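Local coordinates for Es1 family protein (Ehrlichia chaffeensis, PDB 3L3B) that is a DJ-1/PfpI-family protein with an amidotransferase-like domain, probably linked to isoprenoid biosynthesis, whose exact activity is not established, at residues E50-H54 / Q229-S233. Sequence-based numbering, arbitrary orientation.
Sequences ELDRH and QDMIS
Ile232 fills the apolar centre of this helix-helix contact. Its CG2, anti to the backbone N, lies 4.0 Å from Leu51 CD2, the two side chains crossing at about a right angle. The same methyl is 3.7 Å from His54 ND1, and CG1 packs on Glu50 CB. Ile232 also touches Val112 of strand 110-113, and Leu51 packs on strands 24-29 and 56-62.

The polar side chains Arg53, His54 and Ser233 bond within their own segments. Arg53 bends at chi3 (73°) and grips Glu50 side-on. Its NE is 2.9 Å from Glu50 OE2, and NH2 is 3.2 Å from the same oxygen. Both bonds lie in the guanidinium plane. With CG anti to its N (chi1 175°), Gln229 brings CG 3.2 Å from Glu50 OE2. The amide and carboxylate planes are 54° apart.

His54 is the first residue beyond helix 41-53 to leave helical geometry. Its ND1 donates to Glu50 O at 3.1 Å, from the opposite face of that carbonyl to His54 N. Ser233 OG likewise bonds to Gln229 O, and meets the His54 ring edge 3.5 Å from CE1.

No hydrogen bond crosses between 50-54 and 229-233. The helices, on one face of the central sheet of this DJ-1/PfpI-type fold, therefore meet here through van der Waals packing, with the Glu50-Arg53 charges paired inside one helix.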
loop_
_atom_site.group_PDB
_atom_site.type_symbol
_atom_site.label_atom_id
_atom_site.label_comp_id
_atom_site.label_asym_id
_atom_site.label_seq_id
_atom_site.Cartn_x
_atom_site.Cartn_y
_atom_site.Cartn_z
ATOM N N GLU B 50 -0.744 9.095 -7.268
ATOM C CA GLU B 50 -0.652 9.868 -8.514
ATOM C C GLU B 50 -1.977 10.367 -9.078
ATOM O O GLU B 50 -2.032 11.453 -9.635
ATOM C CB GLU B 50 0.127 9.071 -9.563
ATOM C CG GLU B 50 1.573 8.854 -9.109
ATOM C CD GLU B 50 2.286 10.194 -8.952
ATOM O OE1 GLU B 50 2.565 10.591 -7.801
ATOM O OE2 GLU B 50 2.504 10.879 -9.967
ATOM N N LEU B 51 -3.057 9.598 -8.956
ATOM C CA LEU B 51 -4.374 10.165 -9.271
ATOM C C LEU B 51 -4.608 11.388 -8.402
ATOM O O LEU B 51 -4.967 12.447 -8.906
ATOM C CB LEU B 51 -5.508 9.149 -9.089
ATOM C CG LEU B 51 -5.553 8.029 -10.134
ATOM C CD1 LEU B 51 -6.504 6.920 -9.709
ATOM C CD2 LEU B 51 -5.946 8.591 -11.546
ATOM N N ASP B 52 -4.376 11.259 -7.099
ATOM C CA ASP B 52 -4.625 12.366 -6.172
ATOM C C ASP B 52 -3.687 13.575 -6.441
ATOM O O ASP B 52 -4.115 14.730 -6.428
ATOM C CB ASP B 52 -4.573 11.902 -4.709
ATOM C CG ASP B 52 -5.171 12.944 -3.774
ATOM O OD1 ASP B 52 -6.359 13.245 -3.902
ATOM O OD2 ASP B 52 -4.441 13.524 -2.980
ATOM N N ARG B 53 -2.445 13.300 -6.830
ATOM C CA ARG B 53 -1.506 14.362 -7.154
ATOM C C ARG B 53 -2.017 15.213 -8.311
ATOM O O ARG B 53 -1.693 16.386 -8.400
ATOM C CB ARG B 53 -0.122 13.793 -7.477
ATOM C CG ARG B 53 0.983 14.843 -7.664
ATOM C CD ARG B 53 2.402 14.239 -7.894
ATOM N NE ARG B 53 2.527 13.650 -9.240
ATOM C CZ ARG B 53 2.571 14.342 -10.380
ATOM N NH1 ARG B 53 2.534 15.679 -10.382
ATOM N NH2 ARG B 53 2.652 13.696 -11.548
ATOM N N HIS B 54 -2.817 14.592 -9.190
ATOM C CA HIS B 54 -3.413 15.213 -10.368
ATOM C C HIS B 54 -4.826 15.722 -10.120
ATOM O O HIS B 54 -5.532 16.060 -11.091
ATOM C CB HIS B 54 -3.483 14.172 -11.486
ATOM C CG HIS B 54 -2.237 14.078 -12.284
ATOM N ND1 HIS B 54 -1.398 12.991 -12.231
ATOM C CD2 HIS B 54 -1.670 14.956 -13.137
ATOM C CE1 HIS B 54 -0.377 13.191 -13.044
ATOM N NE2 HIS B 54 -0.514 14.380 -13.598
ATOM N N GLN B 229 3.827 6.834 -12.364
ATOM C CA GLN B 229 3.688 8.278 -12.487
ATOM C C GLN B 229 3.553 8.689 -13.979
ATOM O O GLN B 229 2.723 9.515 -14.327
ATOM C CB GLN B 229 4.887 8.961 -11.834
ATOM C CG GLN B 229 4.933 10.470 -11.999
ATOM C CD GLN B 229 6.141 11.068 -11.326
ATOM O OE1 GLN B 229 7.221 11.127 -11.905
ATOM N NE2 GLN B 229 5.967 11.504 -10.097
ATOM N N ASP B 230 4.345 8.078 -14.849
ATOM C CA ASP B 230 4.266 8.394 -16.272
ATOM C C ASP B 230 2.945 7.937 -16.914
ATOM O O ASP B 230 2.398 8.612 -17.783
ATOM C CB ASP B 230 5.404 7.742 -17.017
ATOM C CG ASP B 230 5.545 8.307 -18.432
ATOM O OD1 ASP B 230 5.300 7.563 -19.413
ATOM O OD2 ASP B 230 5.825 9.516 -18.541
ATOM N N MET B 231 2.448 6.784 -16.474
ATOM C CA MET B 231 1.218 6.263 -16.993
ATOM C C MET B 231 0.034 7.184 -16.669
ATOM O O MET B 231 -0.708 7.571 -17.557
ATOM C CB MET B 231 0.978 4.863 -16.433
ATOM C CG MET B 231 -0.149 4.219 -17.137
ATOM S SD MET B 231 -0.629 2.668 -16.465
ATOM C CE MET B 231 -1.538 3.189 -15.027
ATOM N N ILE B 232 -0.108 7.567 -15.406
ATOM C CA ILE B 232 -1.230 8.375 -14.944
ATOM C C ILE B 232 -1.147 9.769 -15.558
ATOM O O ILE B 232 -2.167 10.273 -16.063
ATOM C CB ILE B 232 -1.266 8.505 -13.392
ATOM C CG1 ILE B 232 -1.444 7.139 -12.680
ATOM C CG2 ILE B 232 -2.318 9.537 -12.990
ATOM C CD1 ILE B 232 -2.666 6.272 -13.046
ATOM N N SER B 233 0.052 10.375 -15.557
ATOM C CA SER B 233 0.284 11.605 -16.323
ATOM C C SER B 233 -0.255 11.500 -17.743
ATOM O O SER B 233 -1.000 12.359 -18.184
ATOM C CB SER B 233 1.781 11.972 -16.406
ATOM O OG SER B 233 2.320 12.187 -15.111
#